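Local coordinates for dual specificity phosphatase 28 (Homo sapiens, PDB 5Y15), which removes phosphate from a synthetic aryl phosphate in vitro but has almost no detectable activity on phosphotyrosine and still less on phosphothreonine, at residues A108-A113 with G118-Y123; R88-D93 with L100-P105; L145-A150 with K173-L178; G56-L61 with G78-G83. The protein carries 2 engineered substitutions. All coordinates share one frame; numbering follows the deposited sequence.

Contact 1 (A108-A113 with G118-Y123); sequences AAMEAA and GACLVY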
loop_
_atom_site.group_PDB
_atom_site.type_symbol
_atom_site.label_atom_id
_atom_site.label_comp_id
_atom_site.label_asym_id
_atom_site.label_seq_id
_atom_site.Cartn_x
_atom_site.Cartn_y
_atom_site.Cartn_z
ATOM N N ALA A 108 -7.931 -1.636 0.669
ATOM C CA ALA A 108 -8.190 -0.239 1.018
ATOM C C ALA A 108 -7.207 0.702 0.342
ATOM O O ALA A 108 -7.580 1.797 -0.078
ATOM C CB ALA A 108 -8.172 -0.045 2.530
ATOM N N ALA A 109 -5.941 0.307 0.215
ATOM C CA ALA A 109 -5.015 1.155 -0.526
ATOM C C ALA A 109 -5.449 1.281 -1.976
ATOM O O ALA A 109 -5.366 2.369 -2.576
ATOM C CB ALA A 109 -3.583 0.597 -0.440
ATOM N N MET A 110 -5.889 0.166 -2.569
ATOM C CA MET A 110 -6.337 0.212 -3.957
ATOM C C MET A 110 -7.537 1.146 -4.109
ATOM O O MET A 110 -7.577 1.991 -5.025
ATOM C CB MET A 110 -6.666 -1.205 -4.439
ATOM C CG MET A 110 -5.412 -2.132 -4.576
ATOM S SD MET A 110 -5.942 -3.855 -4.764
ATOM C CE MET A 110 -6.690 -3.727 -6.383
ATOM N N GLU A 111 -8.518 1.021 -3.196
ATOM C CA GLU A 111 -9.717 1.860 -3.270
ATOM C C GLU A 111 -9.367 3.327 -3.115
ATOM O O GLU A 111 -9.890 4.172 -3.842
ATOM C CB GLU A 111 -10.735 1.443 -2.208
ATOM C CG GLU A 111 -11.965 2.331 -2.142
ATOM C CD GLU A 111 -12.897 2.166 -3.348
ATOM O OE1 GLU A 111 -12.590 1.366 -4.266
ATOM O OE2 GLU A 111 -13.955 2.835 -3.376
ATOM N N ALA A 112 -8.455 3.650 -2.192
ATOM C CA ALA A 112 -8.046 5.042 -2.049
ATOM C C ALA A 112 -7.430 5.564 -3.336
ATOM O O ALA A 112 -7.660 6.718 -3.715
ATOM C CB ALA A 112 -7.061 5.196 -0.891
ATOM N N ALA A 113 -6.636 4.741 -4.030
ATOM C CA ALA A 113 -6.069 5.238 -5.282
ATOM C C ALA A 113 -7.166 5.454 -6.322
ATOM O O ALA A 113 -7.149 6.441 -7.065
ATOM C CB ALA A 113 -4.973 4.293 -5.803
ATOM N N GLY A 118 -7.123 7.848 -9.859
ATOM C CA GLY A 118 -6.123 7.073 -10.537
ATOM C C GLY A 118 -6.591 5.658 -10.785
ATOM O O GLY A 118 -7.785 5.343 -10.714
ATOM N N ALA A 119 -5.630 4.790 -11.063
ATOM C CA ALA A 119 -5.910 3.399 -11.363
ATOM C C ALA A 119 -4.869 2.533 -10.679
ATOM O O ALA A 119 -3.773 2.985 -10.363
ATOM C CB ALA A 119 -5.890 3.145 -12.875
ATOM N N CYS A 120 -5.202 1.270 -10.480
ATOM C CA CYS A 120 -4.289 0.348 -9.835
ATOM C C CYS A 120 -3.860 -0.696 -10.835
ATOM O O CYS A 120 -4.650 -1.140 -11.673
ATOM C CB CYS A 120 -4.912 -0.393 -8.650
ATOM S SG CYS A 120 -5.602 0.641 -7.376
ATOM N N LEU A 121 -2.607 -1.114 -10.699
ATOM C CA LEU A 121 -2.093 -2.271 -11.404
ATOM C C LEU A 121 -1.769 -3.291 -10.325
ATOM O O LEU A 121 -1.010 -2.993 -9.400
ATOM C CB LEU A 121 -0.846 -1.920 -12.224
ATOM C CG LEU A 121 0.011 -3.144 -12.497
ATOM C CD1 LEU A 121 -0.682 -4.021 -13.535
ATOM C CD2 LEU A 121 1.466 -2.798 -12.886
ATOM N N VAL A 122 -2.392 -4.456 -10.404
ATOM C CA VAL A 122 -2.108 -5.583 -9.526
ATOM C C VAL A 122 -1.331 -6.574 -10.371
ATOM O O VAL A 122 -1.808 -6.978 -11.438
ATOM C CB VAL A 122 -3.391 -6.238 -8.991
ATOM C CG1 VAL A 122 -3.072 -7.397 -8.089
ATOM C CG2 VAL A 122 -4.273 -5.228 -8.248
ATOM N N TYR A 123 -0.141 -6.970 -9.922
ATOM C CA TYR A 123 0.625 -7.894 -10.741
ATOM C C TYR A 123 1.358 -8.922 -9.899
ATOM O O TYR A 123 1.709 -8.687 -8.742
ATOM C CB TYR A 123 1.598 -7.156 -11.648
ATOM C CG TYR A 123 2.806 -6.555 -10.980
ATOM C CD1 TYR A 123 2.745 -5.295 -10.410
ATOM C CD2 TYR A 123 4.026 -7.228 -10.971
ATOM C CE1 TYR A 123 3.852 -4.730 -9.808
ATOM C CE2 TYR A 123 5.141 -6.672 -10.385
ATOM C CZ TYR A 123 5.050 -5.418 -9.803
ATOM O OH TYR A 123 6.162 -4.846 -9.213
#

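Contact 2 (R88-D93 with L100-P105); sequences RVPVFD and LAHLEP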
loop_
_atom_site.group_PDB
_atom_site.type_symbol
_atom_site.label_atom_id
_atom_site.label_comp_id
_atom_site.label_asym_id
_atom_site.label_seq_id
_atom_site.Cartn_x
_atom_site.Cartn_y
_atom_site.Cartn_z
ATOM N N ARG A 88 3.964 -3.700 -1.799
ATOM C CA ARG A 88 4.366 -5.087 -1.953
ATOM C C ARG A 88 3.589 -5.905 -0.943
ATOM O O ARG A 88 3.570 -5.571 0.247
ATOM C CB ARG A 88 5.877 -5.292 -1.729
ATOM C CG ARG A 88 6.268 -6.793 -1.639
ATOM C CD ARG A 88 7.805 -7.069 -1.515
ATOM N NE ARG A 88 8.602 -6.344 -2.491
ATOM C CZ ARG A 88 8.918 -6.830 -3.688
ATOM N NH1 ARG A 88 8.478 -8.037 -4.051
ATOM N NH2 ARG A 88 9.650 -6.107 -4.524
ATOM N N VAL A 89 2.942 -6.961 -1.424
ATOM C CA VAL A 89 2.225 -7.927 -0.601
ATOM C C VAL A 89 3.045 -9.204 -0.624
ATOM O O VAL A 89 2.993 -9.952 -1.605
ATOM C CB VAL A 89 0.792 -8.116 -1.127
ATOM C CG1 VAL A 89 0.004 -9.150 -0.322
ATOM C CG2 VAL A 89 0.100 -6.794 -1.077
ATOM N N PRO A 90 3.829 -9.469 0.416
ATOM C CA PRO A 90 4.873 -10.501 0.337
ATOM C C PRO A 90 4.374 -11.914 0.529
ATOM O O PRO A 90 4.289 -12.393 1.667
ATOM C CB PRO A 90 5.842 -10.113 1.463
ATOM C CG PRO A 90 5.090 -9.240 2.381
ATOM C CD PRO A 90 3.760 -8.848 1.746
ATOM N N VAL A 91 4.009 -12.583 -0.560
ATOM C CA VAL A 91 3.620 -13.984 -0.498
ATOM C C VAL A 91 4.199 -14.684 -1.710
ATOM O O VAL A 91 4.348 -14.092 -2.784
ATOM C CB VAL A 91 2.074 -14.208 -0.447
ATOM C CG1 VAL A 91 1.478 -13.723 0.848
ATOM C CG2 VAL A 91 1.374 -13.526 -1.647
ATOM N N PHE A 92 4.561 -15.949 -1.518
ATOM C CA PHE A 92 4.858 -16.784 -2.664
ATOM C C PHE A 92 3.537 -17.305 -3.214
ATOM O O PHE A 92 2.511 -17.328 -2.530
ATOM C CB PHE A 92 5.742 -17.994 -2.301
ATOM C CG PHE A 92 7.188 -17.663 -1.983
ATOM C CD1 PHE A 92 8.007 -17.050 -2.917
ATOM C CD2 PHE A 92 7.729 -18.020 -0.764
ATOM C CE1 PHE A 92 9.338 -16.768 -2.627
ATOM C CE2 PHE A 92 9.070 -17.747 -0.457
ATOM C CZ PHE A 92 9.869 -17.116 -1.394
ATOM N N ASP A 93 3.572 -17.774 -4.453
ATOM C CA ASP A 93 2.375 -18.381 -5.019
ATOM C C ASP A 93 2.281 -19.801 -4.466
ATOM O O ASP A 93 2.603 -20.792 -5.121
ATOM C CB ASP A 93 2.419 -18.348 -6.539
ATOM C CG ASP A 93 1.167 -18.938 -7.162
ATOM O OD1 ASP A 93 0.247 -19.295 -6.396
ATOM O OD2 ASP A 93 1.120 -19.052 -8.405
ATOM N N LEU A 100 -4.910 -13.957 2.769
ATOM C CA LEU A 100 -6.089 -13.358 3.384
ATOM C C LEU A 100 -5.726 -12.242 4.366
ATOM O O LEU A 100 -6.369 -11.187 4.378
ATOM C CB LEU A 100 -6.898 -14.460 4.071
ATOM C CG LEU A 100 -8.218 -14.133 4.762
ATOM C CD1 LEU A 100 -9.186 -13.511 3.801
ATOM C CD2 LEU A 100 -8.836 -15.414 5.290
ATOM N N ALA A 101 -4.655 -12.427 5.146
ATOM C CA ALA A 101 -4.308 -11.442 6.166
ATOM C C ALA A 101 -3.993 -10.082 5.566
ATOM O O ALA A 101 -4.153 -9.056 6.236
ATOM C CB ALA A 101 -3.117 -11.930 6.987
ATOM N N HIS A 102 -3.525 -10.055 4.323
ATOM C CA HIS A 102 -3.164 -8.821 3.647
ATOM C C HIS A 102 -4.326 -8.201 2.854
ATOM O O HIS A 102 -4.156 -7.102 2.306
ATOM C CB HIS A 102 -2.005 -9.079 2.677
ATOM C CG HIS A 102 -0.735 -9.557 3.318
ATOM N ND1 HIS A 102 0.124 -8.721 3.997
ATOM C CD2 HIS A 102 -0.141 -10.777 3.313
ATOM C CE1 HIS A 102 1.176 -9.409 4.413
ATOM N NE2 HIS A 102 1.046 -10.658 4.002
ATOM N N LEU A 103 -5.448 -8.914 2.688
ATOM C CA LEU A 103 -6.491 -8.480 1.742
ATOM C C LEU A 103 -7.111 -7.134 2.122
ATOM O O LEU A 103 -7.093 -6.178 1.333
ATOM C CB LEU A 103 -7.577 -9.551 1.609
ATOM C CG LEU A 103 -7.100 -10.796 0.843
ATOM C CD1 LEU A 103 -8.182 -11.842 0.692
ATOM C CD2 LEU A 103 -6.576 -10.404 -0.528
ATOM N N GLU A 104 -7.683 -7.042 3.319
ATOM C CA GLU A 104 -8.334 -5.798 3.735
ATOM C C GLU A 104 -7.401 -4.595 3.617
ATOM O O GLU A 104 -7.785 -3.599 2.975
ATOM C CB GLU A 104 -8.897 -6.003 5.154
ATOM C CG GLU A 104 -9.945 -4.996 5.579
ATOM C CD GLU A 104 -11.029 -4.818 4.574
ATOM O OE1 GLU A 104 -11.553 -5.833 4.070
ATOM O OE2 GLU A 104 -11.342 -3.649 4.260
ATOM N N PRO A 105 -6.169 -4.633 4.132
ATOM C CA PRO A 105 -5.261 -3.482 3.956
ATOM C C PRO A 105 -4.802 -3.232 2.519
ATOM O O PRO A 105 -4.416 -2.097 2.195
ATOM C CB PRO A 105 -4.060 -3.853 4.840
ATOM C CG PRO A 105 -4.588 -4.861 5.787
ATOM C CD PRO A 105 -5.617 -5.630 5.068
HETATM O O HOH W 1 3.189 -12.615 3.887
#

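Contact 3 (L145-A150 with K173-L178); sequences LSLAKA and KYEEAL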
loop_
_atom_site.group_PDB
_atom_site.type_symbol
_atom_site.label_atom_id
_atom_site.label_comp_id
_atom_site.label_asym_id
_atom_site.label_seq_id
_atom_site.Cartn_x
_atom_site.Cartn_y
_atom_site.Cartn_z
ATOM N N LEU A 145 -19.179 -7.064 -5.203
ATOM C CA LEU A 145 -19.496 -8.248 -5.980
ATOM C C LEU A 145 -19.386 -9.510 -5.143
ATOM O O LEU A 145 -18.631 -9.590 -4.179
ATOM C CB LEU A 145 -18.600 -8.394 -7.211
ATOM C CG LEU A 145 -18.742 -7.441 -8.401
ATOM C CD1 LEU A 145 -18.073 -6.157 -8.127
ATOM C CD2 LEU A 145 -18.135 -8.052 -9.649
ATOM N N SER A 146 -20.139 -10.519 -5.550
ATOM C CA SER A 146 -19.946 -11.816 -4.939
ATOM C C SER A 146 -18.642 -12.412 -5.450
ATOM O O SER A 146 -18.047 -11.925 -6.408
ATOM C CB SER A 146 -21.130 -12.730 -5.248
ATOM O OG SER A 146 -21.199 -13.009 -6.638
ATOM N N LEU A 147 -18.182 -13.465 -4.779
ATOM C CA LEU A 147 -16.994 -14.167 -5.239
ATOM C C LEU A 147 -17.179 -14.697 -6.660
ATOM O O LEU A 147 -16.263 -14.610 -7.496
ATOM C CB LEU A 147 -16.670 -15.303 -4.271
ATOM C CG LEU A 147 -15.544 -16.254 -4.655
ATOM C CD1 LEU A 147 -14.308 -15.463 -4.984
ATOM C CD2 LEU A 147 -15.281 -17.242 -3.526
ATOM N N ALA A 148 -18.361 -15.243 -6.953
ATOM C CA ALA A 148 -18.638 -15.798 -8.280
ATOM C C ALA A 148 -18.425 -14.761 -9.378
ATOM O O ALA A 148 -17.723 -15.015 -10.365
ATOM C CB ALA A 148 -20.066 -16.341 -8.327
ATOM N N LYS A 149 -19.056 -13.598 -9.246
ATOM C CA LYS A 149 -18.969 -12.606 -10.309
ATOM C C LYS A 149 -17.666 -11.823 -10.287
ATOM O O LYS A 149 -17.199 -11.385 -11.348
ATOM C CB LYS A 149 -20.168 -11.658 -10.258
ATOM C CG LYS A 149 -21.365 -12.166 -11.093
ATOM C CD LYS A 149 -21.855 -13.548 -10.656
ATOM C CE LYS A 149 -22.922 -14.106 -11.592
ATOM N NZ LYS A 149 -23.376 -15.463 -11.156
ATOM N N ALA A 150 -17.084 -11.594 -9.108
ATOM C CA ALA A 150 -15.778 -10.954 -9.079
ATOM C C ALA A 150 -14.772 -11.810 -9.826
ATOM O O ALA A 150 -14.063 -11.331 -10.726
ATOM C CB ALA A 150 -15.317 -10.733 -7.635
ATOM N N LYS A 173 -13.508 -17.829 2.313
ATOM C CA LYS A 173 -13.644 -17.358 3.686
ATOM C C LYS A 173 -13.805 -15.844 3.734
ATOM O O LYS A 173 -14.563 -15.319 4.554
ATOM C CB LYS A 173 -12.422 -17.797 4.499
ATOM C CG LYS A 173 -12.443 -17.393 5.973
ATOM C CD LYS A 173 -13.724 -17.896 6.672
ATOM C CE LYS A 173 -13.428 -18.714 7.932
ATOM N NZ LYS A 173 -12.301 -18.137 8.732
ATOM N N TYR A 174 -13.100 -15.126 2.858
ATOM C CA TYR A 174 -13.229 -13.676 2.799
ATOM C C TYR A 174 -14.644 -13.281 2.406
ATOM O O TYR A 174 -15.199 -12.312 2.939
ATOM C CB TYR A 174 -12.234 -13.119 1.795
ATOM C CG TYR A 174 -12.024 -11.623 1.808
ATOM C CD1 TYR A 174 -11.589 -10.968 2.953
ATOM C CD2 TYR A 174 -12.192 -10.875 0.655
ATOM C CE1 TYR A 174 -11.341 -9.600 2.952
ATOM C CE2 TYR A 174 -11.943 -9.515 0.643
ATOM C CZ TYR A 174 -11.535 -8.879 1.795
ATOM O OH TYR A 174 -11.285 -7.527 1.777
ATOM N N GLU A 175 -15.250 -14.032 1.483
ATOM C CA GLU A 175 -16.624 -13.740 1.108
ATOM C C GLU A 175 -17.554 -13.938 2.290
ATOM O O GLU A 175 -18.336 -13.043 2.632
ATOM C CB GLU A 175 -17.051 -14.614 -0.065
ATOM C CG GLU A 175 -18.361 -14.140 -0.721
ATOM C CD GLU A 175 -18.939 -15.173 -1.651
ATOM O OE1 GLU A 175 -18.716 -16.382 -1.422
ATOM O OE2 GLU A 175 -19.576 -14.777 -2.646
ATOM N N GLU A 176 -17.417 -15.064 2.997
ATOM C CA GLU A 176 -18.351 -15.266 4.098
ATOM C C GLU A 176 -18.097 -14.274 5.230
ATOM O O GLU A 176 -19.027 -13.919 5.966
ATOM C CB GLU A 176 -18.301 -16.719 4.578
ATOM C CG GLU A 176 -17.226 -17.059 5.588
ATOM C CD GLU A 176 -17.257 -18.538 5.990
ATOM O OE1 GLU A 176 -18.276 -18.986 6.568
ATOM O OE2 GLU A 176 -16.263 -19.256 5.715
ATOM N N ALA A 177 -16.869 -13.771 5.353
ATOM C CA ALA A 177 -16.623 -12.682 6.292
ATOM C C ALA A 177 -17.307 -11.397 5.840
ATOM O O ALA A 177 -17.851 -10.654 6.663
ATOM C CB ALA A 177 -15.122 -12.460 6.463
ATOM N N LEU A 178 -17.290 -11.113 4.537
ATOM C CA LEU A 178 -17.905 -9.885 4.044
ATOM C C LEU A 178 -19.420 -9.899 4.188
ATOM O O LEU A 178 -20.032 -8.835 4.319
ATOM C CB LEU A 178 -17.517 -9.639 2.591
ATOM C CG LEU A 178 -16.038 -9.346 2.398
ATOM C CD1 LEU A 178 -15.714 -9.251 0.909
ATOM C CD2 LEU A 178 -15.637 -8.076 3.146
HETATM O O HOH W 2 -19.953 -16.579 -4.657
#

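Contact 4 (G56-L61 with G78-G83); sequences GAEEQL and GPQAPG. Engineered in segment 78-83: Gln80 (natural residue Arg).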
loop_
_atom_site.group_PDB
_atom_site.type_symbol
_atom_site.label_atom_id
_atom_site.label_comp_id
_atom_site.label_asym_id
_atom_site.label_seq_id
_atom_site.Cartn_x
_atom_site.Cartn_y
_atom_site.Cartn_z
ATOM N N GLY A 56 7.235 -3.423 -16.080
ATOM C CA GLY A 56 8.179 -2.975 -17.080
ATOM C C GLY A 56 7.556 -2.336 -18.304
ATOM O O GLY A 56 8.263 -2.098 -19.289
ATOM N N ALA A 57 6.248 -2.101 -18.304
ATOM C CA ALA A 57 5.570 -1.353 -19.371
ATOM C C ALA A 57 5.226 0.067 -18.925
ATOM O O ALA A 57 4.069 0.482 -18.998
ATOM C CB ALA A 57 4.321 -2.099 -19.834
ATOM N N GLU A 58 6.228 0.824 -18.464
ATOM C CA GLU A 58 6.046 2.141 -17.848
ATOM C C GLU A 58 5.123 3.095 -18.605
ATOM O O GLU A 58 4.386 3.872 -17.980
ATOM C CB GLU A 58 7.409 2.825 -17.663
ATOM C CG GLU A 58 8.310 2.195 -16.591
ATOM C CD GLU A 58 9.062 0.953 -17.062
ATOM O OE1 GLU A 58 10.156 0.662 -16.512
ATOM O OE2 GLU A 58 8.564 0.293 -17.997
ATOM N N GLU A 59 5.135 3.044 -19.942
ATOM C CA GLU A 59 4.333 3.998 -20.701
ATOM C C GLU A 59 2.872 3.575 -20.785
ATOM O O GLU A 59 1.979 4.435 -20.813
ATOM C CB GLU A 59 4.934 4.190 -22.102
ATOM C CG GLU A 59 4.077 5.036 -23.090
ATOM C CD GLU A 59 4.012 6.535 -22.743
ATOM O OE1 GLU A 59 3.129 6.927 -21.936
ATOM O OE2 GLU A 59 4.832 7.308 -23.299
ATOM N N GLN A 60 2.598 2.270 -20.821
ATOM C CA GLN A 60 1.210 1.842 -20.695
ATOM C C GLN A 60 0.682 2.200 -19.316
ATOM O O GLN A 60 -0.457 2.641 -19.173
ATOM C CB GLN A 60 1.081 0.337 -20.940
ATOM C CG GLN A 60 1.968 -0.216 -22.036
ATOM C CD GLN A 60 1.323 -1.373 -22.789
ATOM O OE1 GLN A 60 0.816 -2.321 -22.184
ATOM N NE2 GLN A 60 1.359 -1.307 -24.118
ATOM N N LEU A 61 1.508 2.031 -18.289
ATOM C CA LEU A 61 1.081 2.389 -16.944
ATOM C C LEU A 61 0.781 3.878 -16.832
ATOM O O LEU A 61 -0.176 4.273 -16.154
ATOM C CB LEU A 61 2.155 1.955 -15.935
ATOM C CG LEU A 61 2.334 0.432 -15.847
ATOM C CD1 LEU A 61 3.419 0.023 -14.872
ATOM C CD2 LEU A 61 1.028 -0.184 -15.462
ATOM N N GLY A 78 9.716 -4.203 -8.177
ATOM C CA GLY A 78 8.672 -3.214 -8.219
ATOM C C GLY A 78 8.605 -2.506 -9.551
ATOM O O GLY A 78 9.464 -2.684 -10.420
ATOM N N PRO A 79 7.571 -1.696 -9.746
ATOM C CA PRO A 79 7.443 -1.010 -11.032
ATOM C C PRO A 79 8.646 -0.121 -11.257
ATOM O O PRO A 79 8.912 0.818 -10.501
ATOM C CB PRO A 79 6.144 -0.208 -10.876
ATOM C CG PRO A 79 6.085 0.084 -9.409
ATOM C CD PRO A 79 6.585 -1.203 -8.767
ATOM N N GLN A 80 9.421 -0.451 -12.284
ATOM C CA GLN A 80 10.498 0.447 -12.663
ATOM C C GLN A 80 9.959 1.817 -13.067
ATOM O O GLN A 80 10.757 2.732 -13.318
ATOM C CB GLN A 80 11.333 -0.210 -13.778
ATOM C CG GLN A 80 12.040 -1.528 -13.352
ATOM C CD GLN A 80 11.799 -2.698 -14.321
ATOM O OE1 GLN A 80 10.653 -3.039 -14.625
ATOM N NE2 GLN A 80 12.882 -3.321 -14.794
ATOM N N ALA A 81 8.620 1.974 -13.105
ATOM C CA ALA A 81 7.981 3.273 -13.313
ATOM C C ALA A 81 8.220 4.193 -12.119
ATOM O O ALA A 81 7.946 3.806 -10.974
ATOM C CB ALA A 81 6.484 3.101 -13.542
ATOM N N PRO A 82 8.696 5.413 -12.345
ATOM C CA PRO A 82 9.070 6.313 -11.253
ATOM C C PRO A 82 7.908 7.173 -10.785
ATOM O O PRO A 82 6.946 7.423 -11.513
ATOM C CB PRO A 82 10.158 7.181 -11.899
ATOM C CG PRO A 82 9.677 7.310 -13.336
ATOM C CD PRO A 82 8.933 6.024 -13.667
ATOM N N GLY A 83 7.988 7.581 -9.517
ATOM C CA GLY A 83 6.967 8.415 -8.912
ATOM C C GLY A 83 5.652 7.734 -8.603
ATOM O O GLY A 83 4.769 8.372 -8.020
#

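Contact 1 (A108-A113 with G118-Y123)
In the alpha/beta fold of the dual-specificity phosphatase domain, a central mixed sheet with helices packed on it, helix 100-115 feeds through a short turn into the central strand 119-123; the contact is this helix-to-strand return, in which Met110 rests on Cys120 and Val122, and the Ala113 methyl on Cys120 alone. The two segment axes approach to 7.7 Å and run at 145°, so the chain comes back roughly antiparallel to the helix it has just left. Cys120 points its thiol at the helix, and SG lies against the Met110 backbone, 3.4 Å from Met110 O, touching also Met110 CB at 3.6 Å and Ala113 CB at 4.0 Å. A short, weakly polar side chain suits this place, and alanine's single methyl suits a helix face lying close to the strand. Met110 reaches further along the strand: its chain bends at the last torsion (chi3 68°) and brings CE against Val122 CG2 at 3.4 Å, a tight carbon pair, the two side chains crossing at about a right angle. The turn itself is fastened by Gly118 N donating to Ala113 O at 3.1 Å. Met110 and Val122 also touch helix 130-142. Strand 119-123 leads directly to Ser124, a substituted residue at the position inferred to carry the phosphocysteine intermediate: a central strand running into the P-loop, as in cysteine-dependent protein tyrosine phosphatases.

Contact 2 (R88-D93 with L100-P105)
With chi1 of -62° and chi2 of -77°, His102 brings its imidazole beside Val89, Pro90 and Val91, which meet it obliquely, while Val89 sets CG1 opposite its own backbone N (chi1 178°) and so offers that methyl to the root of the ring. Val89 CG1 lies 3.6 Å from His102 CB and also touches CG. Further out, Pro90 CD sits 4.2 Å from the centroid of the His102 ring, 29° off its normal, an off-centre CH-pi contact with the two side chains crossing at about a right angle. Val91 contributes CG1, more loosely, 4.2 Å from His102 CD2. These residues belong to the loop that leaves strand 85-88 and leads to helix 100-115 in the phosphatase domain, and His102 packs this loop against the first turns of the helix. Histidine suits the spot because its carbon atoms meet apolar groups while its far nitrogen meets water: a water lying in the ring plane is 2.9 Å from His102 NE2. The same water donates to Pro90 O, though the modelled 2.5 Å is unusually short and its exact length doubtful. Val91 O accepts from Arg130, and Pro90 and His102 also pack on Val84 and Gly83, respectively, of the second subunit.

Contact 3 (L145-A150 with K173-L178)
The start of helix 147-157 meets the side of helix 165-179 with Leu147 and Glu175 nearest, their CA atoms 6.4 Å apart. Within the helical part of the phosphatase domain, Ser146 is the N-cap of the first helix, and Glu175 of helix 165-179 adds a bond to the first-turn N-H of Leu147. Glu175 extends fully from its backbone, CG anti to N (chi1 -167°) and the chain straight beyond it, and so carries OE2 to the first turn of the neighbouring helix. There Leu147 N donates to Glu175 OE2 at 2.9 Å in a nearly straight bond of 165°, approaching from above the carboxylate, 56° out of its plane. Glutamate suits this position because it has both the length to span the gap and a negative charge, which the N-H groups of the first turn and the dipole at a helix start would be expected to favour. Ser146 accepts from Lys149 N through OG, although at 3.4 Å that capping bond is weak; its CB lies 3.7 Å from Glu175 OE2. Leu147 has a double role: its backbone gives the N-H, while its side chain crosses that of Glu175 at about a right angle, with CB 3.5 Å from Glu175 CD, and packs on Trp168 and Leu171 of helix 165-179 and on Met140 of helix 130-142. A water bridges the two segments, donating to Glu175 OE2 at 2.7 Å and accepting from Ala148 N at 3.1 Å.

Contact 4 (G56-L61 with G78-G83)
Glu58 and Gln80 are laid obliquely across one another, yet it is Ala81 and the backbone of the 78-83 loop that carry the firmer part of the contact with Glu58. With CG beside its backbone N (chi1 -70°) and a bend at chi2 of 81°, Glu58 folds over the loop: CG rests 3.5 Å from Ala81 CA and 3.7 Å from Ala81 CB. CG thus supplies the apolar contact of a partly exposed glutamate, whose carboxylate comes near Gln80 CB, although its exact placement is doubtful. A small residue fits at Ala81, whose methyl and CA lie directly against the Glu58 chain. Gln80, an engineered residue where the natural sequence has arginine, bends at chi2 and brings its OE1 to 3.5 Å from Gly56 CA. Gly56, lacking a side chain, presents only its backbone to that amide. Deeper in, Leu61 extends from the same helix toward the loop. The contact therefore joins the start of helix 58-63 to the loop between strands 66-71 and 85-88, beside the sheet, with Leu61 on Leu40 of strand 40-44, Val66 of strand 66-71 and Leu121 of strand 119-123, and Pro79 on Cys69 and Tyr123 of the latter two strands.

How the contacts relate
Contacts 1 and 2 are buried and share helix 100-115: its first turns hold the loop after strand 85-88, and its later turns lie on strand 119-123. Both also reach the second subunit. Contacts 3 and 4 are only partly buried and lie on opposite sides of the chain's centre, their own centres about 31 Å apart. Chemistry follows place: contact 1 is mainly apolar and sulfur packing, contact 2 adds a water-bridged imidazole, contact 3 relies on a carboxylate bonded to a helix-start N-H, and contact 4 uses the aliphatic part of a glutamate near the surface. Tyr174 links contact 3 to contact 2 through Glu104, and Leu121 meets Leu61 between contacts 1 and 4.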